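Local coordinates for DUF115 domain-containing protein (Magnetospirillum magneticum AMB-1, PDB 5MU5) that is a Maf-family glycosyltransferase involved in flagella formation, probably transferring sugar to flagellin, at residues Gly120-Val125 / Asp567-Met572; Ser197-Cys202 / Gln233-Gly238; Cys203-Asp208 / Ala601-Asp606; Ala560-Val565 / Glu628-Ile633. All blocks are in the same frame, centred on the assembly; numbering follows the deposited sequence.

Contact 1: Gly120-Val125 / Asp567-Met572; sequences GGFHMV and DSNRLM
Phe122 and Asn569 meet where the lead-in to strand 123-127, a central strand of the parallel sheet in the N-terminal alpha/beta domain, abuts the first turn of helix 568-579 in the C-terminal helical bundle. A chi1 of -172° swings the Phe122 ring away from its own backbone N and carries the CD2/CE2 edge to Asn569. Asn569 answers with chi1 -68°, its CG opposite the carbonyl carbon, which lays OD1 against the phenyl. The two side chains run antiparallel alongside each other, ring and amide planes 69° apart. Phe122 CD2 lies 3.6 Å from Asn569 OD1, and Phe122 CE2 lies 3.6 Å from Asn569 O, the latter at the ring edge close to its plane. This same ring carbon also packs against the CB methylene of Met572: Phe122 CE2 to Met572 CB is 3.8 Å, an oblique approach. From CB onward Met572 bends at chi2 and chi3 and carries its sulfur and methyl away. No direct hydrogen bond spans the contact; the direct contact is van der Waals packing. A water accepts from Asn569 ND2 at 3.0 Å, but its link to Gly121 O is doubtful. The helix begins at Asp567, the N-cap, whose OD1 accepts a long, weak bond from Arg570 N at 3.4 Å. Behind Phe122, the ring edge points at the face of His123, whose rotation is held by His148 at ND1 and by Cys203 O at NE2; Phe122 CD1 sits 3.4 Å above the imidazole plane, over its centre.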
loop_
_atom_site.group_PDB
_atom_site.type_symbol
_atom_site.label_atom_id
_atom_site.label_comp_id
_atom_site.label_asym_id
_atom_site.label_seq_id
_atom_site.Cartn_x
_atom_site.Cartn_y
_atom_site.Cartn_z
ATOM N N GLY A 120 10.595 20.678 -14.831
ATOM C CA GLY A 120 10.699 19.251 -15.111
ATOM C C GLY A 120 9.685 18.428 -14.337
ATOM O O GLY A 120 8.517 18.810 -14.232
ATOM N N GLY A 121 10.125 17.303 -13.786
ATOM C CA GLY A 121 9.242 16.406 -13.044
ATOM C C GLY A 121 8.588 15.370 -13.950
ATOM O O GLY A 121 8.193 15.671 -15.101
ATOM N N PHE A 122 8.479 14.151 -13.425
ATOM C CA PHE A 122 7.949 13.025 -14.168
ATOM C C PHE A 122 6.470 13.191 -14.432
ATOM O O PHE A 122 6.023 12.993 -15.560
ATOM C CB PHE A 122 8.171 11.735 -13.392
ATOM C CG PHE A 122 7.831 10.498 -14.162
ATOM C CD1 PHE A 122 6.521 10.069 -14.265
ATOM C CD2 PHE A 122 8.824 9.755 -14.767
ATOM C CE1 PHE A 122 6.192 8.924 -14.975
ATOM C CE2 PHE A 122 8.514 8.602 -15.466
ATOM C CZ PHE A 122 7.193 8.190 -15.583
ATOM N N HIS A 123 5.729 13.571 -13.382
ATOM C CA HIS A 123 4.277 13.677 -13.432
ATOM C C HIS A 123 3.808 15.104 -13.533
ATOM O O HIS A 123 4.434 16.026 -13.015
ATOM C CB HIS A 123 3.668 13.092 -12.167
ATOM C CG HIS A 123 3.934 11.633 -11.977
ATOM N ND1 HIS A 123 3.218 10.671 -12.652
ATOM C CD2 HIS A 123 4.788 10.967 -11.165
ATOM C CE1 HIS A 123 3.619 9.473 -12.268
ATOM N NE2 HIS A 123 4.583 9.625 -11.375
ATOM N N MET A 124 2.692 15.277 -14.219
ATOM C CA MET A 124 1.995 16.548 -14.289
ATOM C C MET A 124 0.548 16.286 -13.952
ATOM O O MET A 124 -0.074 15.391 -14.540
ATOM C CB MET A 124 2.038 17.119 -15.685
ATOM C CG MET A 124 1.060 18.261 -15.848
ATOM S SD MET A 124 1.475 19.269 -17.256
ATOM C CE MET A 124 2.977 20.032 -16.614
ATOM N N VAL A 125 0.008 17.067 -13.028
ATOM C CA VAL A 125 -1.389 16.920 -12.615
ATOM C C VAL A 125 -2.197 18.189 -12.897
ATOM O O VAL A 125 -1.908 19.244 -12.362
ATOM C CB VAL A 125 -1.486 16.594 -11.124
ATOM C CG1 VAL A 125 -2.948 16.504 -10.704
ATOM C CG2 VAL A 125 -0.768 15.297 -10.804
ATOM N N ASP A 567 18.724 10.664 -18.738
ATOM C CA ASP A 567 17.353 10.855 -19.211
ATOM C C ASP A 567 16.434 10.322 -18.123
ATOM O O ASP A 567 16.071 9.151 -18.118
ATOM C CB ASP A 567 17.134 10.168 -20.582
ATOM C CG ASP A 567 15.791 10.546 -21.230
ATOM O OD1 ASP A 567 14.860 10.987 -20.501
ATOM O OD2 ASP A 567 15.662 10.384 -22.470
ATOM N N SER A 568 16.064 11.215 -17.207
ATOM C CA SER A 568 15.361 10.854 -15.970
ATOM C C SER A 568 14.084 10.096 -16.226
ATOM O O SER A 568 13.869 9.020 -15.686
ATOM C CB SER A 568 15.005 12.089 -15.135
ATOM O OG SER A 568 16.155 12.822 -14.778
ATOM N N ASN A 569 13.231 10.663 -17.053
ATOM C CA ASN A 569 11.935 10.090 -17.260
ATOM C C ASN A 569 11.994 8.742 -17.980
ATOM O O ASN A 569 11.321 7.787 -17.573
ATOM C CB ASN A 569 11.054 11.091 -17.978
ATOM C CG ASN A 569 10.722 12.301 -17.114
ATOM O OD1 ASN A 569 11.049 12.356 -15.914
ATOM N ND2 ASN A 569 10.063 13.288 -17.721
ATOM N N ARG A 570 12.811 8.650 -19.027
ATOM C CA ARG A 570 12.950 7.400 -19.766
ATOM C C ARG A 570 13.524 6.304 -18.856
ATOM O O ARG A 570 13.027 5.194 -18.838
ATOM C CB ARG A 570 13.795 7.601 -21.028
ATOM C CG ARG A 570 13.936 6.355 -21.909
ATOM C CD ARG A 570 12.596 5.749 -22.349
ATOM N NE ARG A 570 11.661 6.722 -22.955
ATOM C CZ ARG A 570 10.409 6.440 -23.347
ATOM N NH1 ARG A 570 9.905 5.206 -23.211
ATOM N NH2 ARG A 570 9.649 7.400 -23.877
ATOM N N LEU A 571 14.546 6.646 -18.084
ATOM C CA LEU A 571 15.153 5.725 -17.138
ATOM C C LEU A 571 14.148 5.210 -16.147
ATOM O O LEU A 571 14.138 4.009 -15.863
ATOM C CB LEU A 571 16.285 6.412 -16.370
ATOM C CG LEU A 571 16.938 5.582 -15.276
ATOM C CD1 LEU A 571 17.390 4.240 -15.831
ATOM C CD2 LEU A 571 18.105 6.361 -14.702
ATOM N N MET A 572 13.316 6.107 -15.612
ATOM C CA MET A 572 12.258 5.699 -14.648
ATOM C C MET A 572 11.207 4.834 -15.283
ATOM O O MET A 572 10.759 3.875 -14.673
ATOM C CB MET A 572 11.536 6.890 -14.019
ATOM C CG MET A 572 12.171 7.458 -12.779
ATOM S SD MET A 572 12.531 6.300 -11.440
ATOM C CE MET A 572 11.138 5.161 -11.437
HETATM O O HOH W 1 9.880 16.117 -16.875
#

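Contact 2: Ser197-Cys202 / Gln233-Gly238; sequences SAIRCC and QLIGIG
Ile235 carries the whole contact from its side, setting one branch against Arg200 and the other against Ile199 on the last turns of helix 188-202. The interaction is apolar throughout, with no hydrogen bond between the segments. On the Arg200 side the short branch does the work: Ile235 CG2 reaches Arg200 CB at 3.7 Å and Arg200 CA at 3.8 Å. Only the root of the arginine is used here, and its chain runs extended from CB before turning at chi3. On the Ile199 side the long branch is stretched out (chi2 170°), which puts Ile235 CD1 4.0 Å from Ile199 CB and 4.2 Å from Ile199 CG2, the two isoleucines crossing at about a right angle. Backbone bonds keep the first segment helical, Cys201 N to Ser197 O at 2.9 Å among them. The second is only weakly helical and is kinked at 233-234, where the backbone N atoms lack a bond to the turn before. Ile199 also packs on His123 and His148, and Ile235 on Pro204. The C-terminal parts of helices 188-202 and 219-235 thus pack together, flanking in sequence strand 211-214, an outermost strand of the parallel 3-2-1-4 sheet: a helix-strand-helix step of an alpha/beta fold.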
loop_
_atom_site.group_PDB
_atom_site.type_symbol
_atom_site.label_atom_id
_atom_site.label_comp_id
_atom_site.label_asym_id
_atom_site.label_seq_id
_atom_site.Cartn_x
_atom_site.Cartn_y
_atom_site.Cartn_z
ATOM N N SER A 197 -4.408 6.598 -7.537
ATOM C CA SER A 197 -4.270 5.404 -8.352
ATOM C C SER A 197 -3.522 5.680 -9.673
ATOM O O SER A 197 -2.727 4.867 -10.151
ATOM C CB SER A 197 -5.656 4.840 -8.620
ATOM O OG SER A 197 -5.569 3.779 -9.535
ATOM N N ALA A 198 -3.775 6.834 -10.260
ATOM C CA ALA A 198 -3.091 7.211 -11.512
ATOM C C ALA A 198 -1.585 7.344 -11.300
ATOM O O ALA A 198 -0.813 6.855 -12.094
ATOM C CB ALA A 198 -3.657 8.514 -12.033
ATOM N N ILE A 199 -1.185 7.970 -10.189
ATOM C CA ILE A 199 0.230 8.121 -9.855
ATOM C C ILE A 199 0.839 6.784 -9.452
ATOM O O ILE A 199 1.959 6.432 -9.852
ATOM C CB ILE A 199 0.451 9.107 -8.692
ATOM C CG1 ILE A 199 -0.052 10.502 -9.041
ATOM C CG2 ILE A 199 1.920 9.193 -8.352
ATOM C CD1 ILE A 199 0.686 11.164 -10.182
ATOM N N ARG A 200 0.094 6.050 -8.646
ATOM C CA ARG A 200 0.559 4.788 -8.110
ATOM C C ARG A 200 0.828 3.756 -9.185
ATOM O O ARG A 200 1.752 2.969 -9.064
ATOM C CB ARG A 200 -0.474 4.224 -7.130
ATOM C CG ARG A 200 -0.085 2.878 -6.529
ATOM C CD ARG A 200 -1.195 2.253 -5.697
ATOM N NE ARG A 200 -1.667 3.150 -4.647
ATOM C CZ ARG A 200 -2.885 3.704 -4.574
ATOM N NH1 ARG A 200 -3.834 3.460 -5.494
ATOM N NH2 ARG A 200 -3.166 4.505 -3.544
ATOM N N CYS A 201 -0.005 3.747 -10.221
ATOM C CA CYS A 201 0.092 2.748 -11.289
ATOM C C CYS A 201 1.054 3.107 -12.414
ATOM O O CYS A 201 1.525 2.243 -13.140
ATOM C CB CYS A 201 -1.283 2.517 -11.897
ATOM S SG CYS A 201 -2.355 1.633 -10.761
ATOM N N CYS A 202 1.321 4.390 -12.577
ATOM C CA CYS A 202 2.227 4.828 -13.602
ATOM C C CYS A 202 3.645 4.799 -13.082
ATOM O O CYS A 202 4.483 4.121 -13.650
ATOM C CB CYS A 202 1.871 6.226 -14.054
ATOM S SG CYS A 202 3.045 6.829 -15.268
ATOM N N GLN A 233 3.411 12.351 -1.065
ATOM C CA GLN A 233 4.510 11.699 -0.363
ATOM C C GLN A 233 4.252 10.234 0.086
ATOM O O GLN A 233 5.178 9.421 0.145
ATOM C CB GLN A 233 4.851 12.530 0.870
ATOM C CG GLN A 233 5.398 13.915 0.531
ATOM C CD GLN A 233 5.677 14.743 1.775
ATOM O OE1 GLN A 233 5.003 14.608 2.814
ATOM N NE2 GLN A 233 6.676 15.608 1.680
ATOM N N LEU A 234 3.003 9.897 0.393
ATOM C CA LEU A 234 2.671 8.555 0.884
ATOM C C LEU A 234 2.471 7.511 -0.222
ATOM O O LEU A 234 2.509 6.313 0.053
ATOM C CB LEU A 234 1.396 8.606 1.733
ATOM C CG LEU A 234 1.434 9.273 3.111
ATOM C CD1 LEU A 234 2.012 10.680 3.046
ATOM C CD2 LEU A 234 0.017 9.314 3.675
ATOM N N ILE A 235 2.238 7.957 -1.456
ATOM C CA ILE A 235 1.880 7.034 -2.540
ATOM C C ILE A 235 2.971 6.028 -2.864
ATOM O O ILE A 235 2.673 4.876 -3.145
ATOM C CB ILE A 235 1.481 7.762 -3.840
ATOM C CG1 ILE A 235 0.192 8.542 -3.624
ATOM C CG2 ILE A 235 1.236 6.745 -4.952
ATOM C CD1 ILE A 235 -0.171 9.489 -4.742
ATOM N N GLY A 236 4.223 6.462 -2.817
ATOM C CA GLY A 236 5.343 5.579 -3.132
ATOM C C GLY A 236 5.969 4.870 -1.942
ATOM O O GLY A 236 7.151 4.539 -1.983
ATOM N N ILE A 237 5.181 4.611 -0.901
ATOM C CA ILE A 237 5.689 3.993 0.321
ATOM C C ILE A 237 5.184 2.574 0.383
ATOM O O ILE A 237 4.249 2.227 -0.320
ATOM C CB ILE A 237 5.226 4.801 1.569
ATOM C CG1 ILE A 237 5.738 6.251 1.469
ATOM C CG2 ILE A 237 5.688 4.166 2.882
ATOM C CD1 ILE A 237 7.246 6.391 1.335
ATOM N N GLY A 238 5.837 1.744 1.185
ATOM C CA GLY A 238 5.331 0.421 1.452
ATOM C C GLY A 238 5.935 -0.719 0.666
ATOM O O GLY A 238 5.579 -1.865 0.939
#

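Contact 3: Cys203-Asp208 / Ala601-Asp606; sequences CPIVVD and AAMCYD
Ile205 is the first residue of the segment to meet helix 589-609, crossing Met603 at about a right angle: Ile205 CG1 lies 3.8 Å from Met603 CB, and Ile205 O approaches Met603 CG at 3.4 Å. On the methionine CB and CG do the packing, while the thioether end leads away toward Pro84. Val206 comes next, crossing Asp606 at about a right angle with one methyl against the acid: Val206 CG1, placed opposite the carbonyl carbon by a chi1 of -69°, is 3.7 Å from Asp606 CG and 3.8 Å from Asp606 OD2. Asp208 ends the walk, its CB 4.1 Å from Asp606 OD2. The contact is buried and joins the loop between helix 188-202 and strand 211-214 to the helical bundle. Its chemistry is mixed, apolar at one end and anionic at the other. Asp208 OD2 and Asp606 OD2 stand 4.5 Å apart without touching, and Lys610 NZ forms salt bridges to both, with Arg611 also holding Asp208 OD2; the positive charges of Lys610 and Arg611 would probably offset the repulsion between the two acids across the interface.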
loop_
_atom_site.group_PDB
_atom_site.type_symbol
_atom_site.label_atom_id
_atom_site.label_comp_id
_atom_site.label_asym_id
_atom_site.label_seq_id
_atom_site.Cartn_x
_atom_site.Cartn_y
_atom_site.Cartn_z
ATOM N N CYS A 203 3.924 5.540 -12.018
ATOM C CA CYS A 203 5.259 5.537 -11.444
ATOM C C CYS A 203 5.282 6.259 -10.100
ATOM O O CYS A 203 5.675 7.431 -10.004
ATOM C CB CYS A 203 6.211 6.232 -12.388
ATOM S SG CYS A 203 7.880 5.824 -11.935
ATOM N N PRO A 204 4.883 5.557 -9.043
ATOM C CA PRO A 204 4.618 6.260 -7.797
ATOM C C PRO A 204 5.844 6.918 -7.168
ATOM O O PRO A 204 5.737 7.934 -6.470
ATOM C CB PRO A 204 4.121 5.143 -6.874
ATOM C CG PRO A 204 4.754 3.917 -7.414
ATOM C CD PRO A 204 4.850 4.095 -8.893
ATOM N N ILE A 205 7.012 6.359 -7.430
ATOM C CA ILE A 205 8.157 6.753 -6.652
ATOM C C ILE A 205 8.729 8.164 -6.914
ATOM O O ILE A 205 9.317 8.744 -6.010
ATOM C CB ILE A 205 9.251 5.668 -6.737
ATOM C CG1 ILE A 205 10.006 5.610 -5.411
ATOM C CG2 ILE A 205 10.156 5.880 -7.953
ATOM C CD1 ILE A 205 9.126 5.462 -4.180
ATOM N N VAL A 206 8.537 8.720 -8.110
ATOM C CA VAL A 206 9.145 10.011 -8.431
ATOM C C VAL A 206 8.157 11.142 -8.471
ATOM O O VAL A 206 8.110 11.906 -9.438
ATOM C CB VAL A 206 9.947 9.998 -9.752
ATOM C CG1 VAL A 206 11.195 9.148 -9.586
ATOM C CG2 VAL A 206 9.112 9.503 -10.925
ATOM N N VAL A 207 7.395 11.297 -7.398
ATOM C CA VAL A 207 6.455 12.407 -7.351
ATOM C C VAL A 207 7.142 13.740 -7.153
ATOM O O VAL A 207 6.509 14.756 -7.321
ATOM C CB VAL A 207 5.389 12.260 -6.244
ATOM C CG1 VAL A 207 4.428 11.151 -6.618
ATOM C CG2 VAL A 207 6.021 12.049 -4.865
ATOM N N ASP A 208 8.418 13.743 -6.778
ATOM C CA ASP A 208 9.105 15.007 -6.536
ATOM C C ASP A 208 9.031 15.963 -7.736
ATOM O O ASP A 208 9.317 15.588 -8.855
ATOM C CB ASP A 208 10.559 14.796 -6.134
ATOM C CG ASP A 208 11.293 16.107 -5.957
ATOM O OD1 ASP A 208 10.973 16.855 -5.022
ATOM O OD2 ASP A 208 12.182 16.416 -6.765
ATOM N N ALA A 601 16.192 3.876 -4.106
ATOM C CA ALA A 601 17.422 4.449 -4.614
ATOM C C ALA A 601 17.099 5.451 -5.725
ATOM O O ALA A 601 17.634 6.542 -5.742
ATOM C CB ALA A 601 18.357 3.370 -5.103
ATOM N N ALA A 602 16.176 5.099 -6.613
ATOM C CA ALA A 602 15.772 5.993 -7.710
ATOM C C ALA A 602 15.139 7.258 -7.216
ATOM O O ALA A 602 15.363 8.320 -7.780
ATOM C CB ALA A 602 14.835 5.300 -8.673
ATOM N N MET A 603 14.356 7.144 -6.163
ATOM C CA MET A 603 13.718 8.294 -5.575
ATOM C C MET A 603 14.763 9.265 -5.040
ATOM O O MET A 603 14.622 10.498 -5.215
ATOM C CB MET A 603 12.842 7.859 -4.424
ATOM C CG MET A 603 12.000 8.994 -3.888
ATOM S SD MET A 603 11.558 8.662 -2.194
ATOM C CE MET A 603 13.130 9.126 -1.462
ATOM N N CYS A 604 15.781 8.707 -4.372
ATOM C CA CYS A 604 16.904 9.477 -3.809
ATOM C C CYS A 604 17.694 10.198 -4.889
ATOM O O CYS A 604 17.833 11.413 -4.839
ATOM C CB CYS A 604 17.842 8.575 -2.988
ATOM S SG CYS A 604 17.052 7.961 -1.463
ATOM N N TYR A 605 18.178 9.485 -5.898
ATOM C CA TYR A 605 18.934 10.191 -6.909
ATOM C C TYR A 605 18.076 11.178 -7.715
ATOM O O TYR A 605 18.547 12.235 -8.090
ATOM C CB TYR A 605 19.755 9.252 -7.792
ATOM C CG TYR A 605 19.034 8.340 -8.747
ATOM C CD1 TYR A 605 18.394 8.828 -9.894
ATOM C CD2 TYR A 605 19.079 6.963 -8.549
ATOM C CE1 TYR A 605 17.773 7.961 -10.780
ATOM C CE2 TYR A 605 18.475 6.096 -9.437
ATOM C CZ TYR A 605 17.822 6.603 -10.551
ATOM O OH TYR A 605 17.202 5.764 -11.443
ATOM N N ASP A 606 16.810 10.861 -7.930
ATOM C CA ASP A 606 15.943 11.723 -8.712
ATOM C C ASP A 606 15.758 13.072 -8.016
ATOM O O ASP A 606 15.731 14.126 -8.660
ATOM C CB ASP A 606 14.590 11.058 -8.950
ATOM C CG ASP A 606 13.596 12.001 -9.587
ATOM O OD1 ASP A 606 13.705 12.273 -10.815
ATOM O OD2 ASP A 606 12.706 12.504 -8.842
#

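Contact 4: Ala560-Val565 / Glu628-Ile633; sequences AMDDHV and EFHQMI
Asp562 OD1 has two partners: His630 NE2 donates a weak hydrogen bond to it at 3.1 Å, and Arg626 makes a salt bridge to the same oxygen. The histidine bond is bent, 126° at the proton, with OD1 lying oblique to the ring. Carboxylate and imidazole nevertheless have nearly parallel planes, 14° apart, and NE2 of His630 also stands 3.2 Å from Asp562 OD2. With Arg626 nearby, the carboxylate is probably kept ionised. Alongside this polar pair, Met561 and Phe629 pack in the interior, crossing obliquely. Both residues direct their CB toward the partner helix. Met561 then doubles back at chi2 and chi3, which brings the terminal methyl over one ring face: Met561 CE lies 3.9 Å from the centroid of the Phe629 ring, 22° off its normal, a CH-pi contact. The sulfur follows in an oblique Met-aromatic contact, Met561 SD 5.2 Å from the same centroid, and Met561 CB packs at 3.6 Å on Phe629 CD2. Around this pair, helix 568-579 covers Met561 through Leu571, and helix 589-609 adds Tyr605. Helix 92-107 grips Glu628 through Arg104 and Asn100, joining helix 618-646 to the N-terminal part of the chain.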
loop_
_atom_site.group_PDB
_atom_site.type_symbol
_atom_site.label_atom_id
_atom_site.label_comp_id
_atom_site.label_asym_id
_atom_site.label_seq_id
_atom_site.Cartn_x
_atom_site.Cartn_y
_atom_site.Cartn_z
ATOM N N ALA A 560 19.828 -0.903 -17.667
ATOM C CA ALA A 560 18.896 0.206 -17.889
ATOM C C ALA A 560 19.524 1.524 -17.480
ATOM O O ALA A 560 19.437 2.496 -18.206
ATOM C CB ALA A 560 17.612 -0.019 -17.108
ATOM N N MET A 561 20.159 1.552 -16.315
ATOM C CA MET A 561 20.880 2.745 -15.855
ATOM C C MET A 561 21.982 3.140 -16.862
ATOM O O MET A 561 22.113 4.316 -17.201
ATOM C CB MET A 561 21.447 2.503 -14.438
ATOM C CG MET A 561 22.431 3.542 -13.933
ATOM S SD MET A 561 21.699 5.192 -13.836
ATOM C CE MET A 561 20.717 4.980 -12.347
ATOM N N ASP A 562 22.754 2.171 -17.362
ATOM C CA ASP A 562 23.790 2.474 -18.379
ATOM C C ASP A 562 23.187 3.004 -19.674
ATOM O O ASP A 562 23.739 3.901 -20.281
ATOM C CB ASP A 562 24.665 1.255 -18.734
ATOM C CG ASP A 562 25.707 0.943 -17.675
ATOM O OD1 ASP A 562 25.941 1.785 -16.782
ATOM O OD2 ASP A 562 26.294 -0.162 -17.724
ATOM N N ASP A 563 22.069 2.444 -20.102
ATOM C CA ASP A 563 21.466 2.876 -21.353
ATOM C C ASP A 563 20.764 4.221 -21.220
ATOM O O ASP A 563 20.646 4.930 -22.202
ATOM C CB ASP A 563 20.453 1.837 -21.859
ATOM C CG ASP A 563 21.092 0.493 -22.185
ATOM O OD1 ASP A 563 22.298 0.454 -22.512
ATOM O OD2 ASP A 563 20.382 -0.530 -22.130
ATOM N N HIS A 564 20.296 4.587 -20.031
ATOM C CA HIS A 564 19.468 5.789 -19.927
ATOM C C HIS A 564 19.924 6.857 -18.947
ATOM O O HIS A 564 19.200 7.838 -18.720
ATOM C CB HIS A 564 18.027 5.381 -19.675
ATOM C CG HIS A 564 17.491 4.488 -20.743
ATOM N ND1 HIS A 564 17.259 4.936 -22.024
ATOM C CD2 HIS A 564 17.214 3.163 -20.751
ATOM C CE1 HIS A 564 16.821 3.937 -22.769
ATOM N NE2 HIS A 564 16.791 2.848 -22.023
ATOM N N VAL A 565 21.126 6.677 -18.397
ATOM C CA VAL A 565 21.756 7.686 -17.557
ATOM C C VAL A 565 21.613 9.042 -18.240
ATOM O O VAL A 565 21.903 9.177 -19.434
ATOM C CB VAL A 565 23.262 7.381 -17.294
ATOM C CG1 VAL A 565 24.031 7.153 -18.597
ATOM C CG2 VAL A 565 23.902 8.496 -16.472
ATOM N N GLU A 628 27.576 4.510 -8.661
ATOM C CA GLU A 628 27.101 4.046 -7.365
ATOM C C GLU A 628 25.893 3.139 -7.499
ATOM O O GLU A 628 25.737 2.213 -6.716
ATOM C CB GLU A 628 26.789 5.213 -6.442
ATOM C CG GLU A 628 28.037 5.984 -6.030
ATOM C CD GLU A 628 29.020 5.180 -5.176
ATOM O OE1 GLU A 628 28.620 4.145 -4.576
ATOM O OE2 GLU A 628 30.209 5.597 -5.095
ATOM N N PHE A 629 25.046 3.384 -8.490
ATOM C CA PHE A 629 23.913 2.506 -8.711
ATOM C C PHE A 629 24.426 1.093 -9.018
ATOM O O PHE A 629 23.882 0.119 -8.505
ATOM C CB PHE A 629 23.033 3.056 -9.826
ATOM C CG PHE A 629 21.704 2.369 -9.962
ATOM C CD1 PHE A 629 20.650 2.688 -9.107
ATOM C CD2 PHE A 629 21.487 1.430 -10.974
ATOM C CE1 PHE A 629 19.412 2.066 -9.231
ATOM C CE2 PHE A 629 20.246 0.810 -11.107
ATOM C CZ PHE A 629 19.208 1.126 -10.231
ATOM N N HIS A 630 25.481 1.002 -9.837
ATOM C CA HIS A 630 26.159 -0.273 -10.131
ATOM C C HIS A 630 26.775 -0.932 -8.904
ATOM O O HIS A 630 26.640 -2.144 -8.719
ATOM C CB HIS A 630 27.255 -0.097 -11.184
ATOM C CG HIS A 630 26.804 -0.390 -12.573
ATOM N ND1 HIS A 630 27.097 -1.578 -13.209
ATOM C CD2 HIS A 630 26.068 0.340 -13.447
ATOM C CE1 HIS A 630 26.566 -1.565 -14.419
ATOM N NE2 HIS A 630 25.939 -0.413 -14.590
ATOM N N GLN A 631 27.492 -0.163 -8.093
ATOM C CA GLN A 631 28.043 -0.721 -6.865
ATOM C C GLN A 631 26.918 -1.257 -5.980
ATOM O O GLN A 631 27.051 -2.329 -5.406
ATOM C CB GLN A 631 28.908 0.280 -6.107
ATOM C CG GLN A 631 30.330 0.385 -6.652
ATOM C CD GLN A 631 31.191 1.412 -5.910
ATOM O OE1 GLN A 631 31.064 1.605 -4.691
ATOM N NE2 GLN A 631 32.079 2.076 -6.650
ATOM N N MET A 632 25.805 -0.534 -5.895
ATOM C CA MET A 632 24.671 -0.995 -5.112
ATOM C C MET A 632 24.145 -2.324 -5.652
ATOM O O MET A 632 23.913 -3.275 -4.890
ATOM C CB MET A 632 23.546 0.024 -5.134
ATOM C CG MET A 632 22.422 -0.281 -4.165
ATOM S SD MET A 632 21.077 0.901 -4.252
ATOM C CE MET A 632 20.343 0.416 -5.806
ATOM N N ILE A 633 23.956 -2.382 -6.964
ATOM C CA ILE A 633 23.455 -3.595 -7.595
ATOM C C ILE A 633 24.441 -4.755 -7.415
ATOM O O ILE A 633 24.019 -5.893 -7.225
ATOM C CB ILE A 633 23.031 -3.314 -9.051
ATOM C CG1 ILE A 633 21.656 -2.649 -8.991
ATOM C CG2 ILE A 633 22.977 -4.594 -9.867
ATOM C CD1 ILE A 633 21.109 -2.140 -10.299
#

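Overall arrangement
From the N terminus, the lead-in to strand 123-127 opens contact 1, which closes only at helix 568-579. Contact 2 lies entirely within that long loop, a local closure inside the alpha/beta domain. Contact 3 opens at 203-208, before contact 2 closes at 233-238, and ends at 601-606, so it crosses contacts 1 and 2. Contact 4 opens at 560-565, just before contact 1 closes, and ends at 628-633 beyond contact 3, crossing both. Contacts 2 and 4 are in series, their centres about 23 Å apart and without touch. Contacts 1 and 3 tie the N-terminal domain to the helical bundle, contact 4 links helices of that bundle, and Tyr605 touches both Leu571 and Phe629.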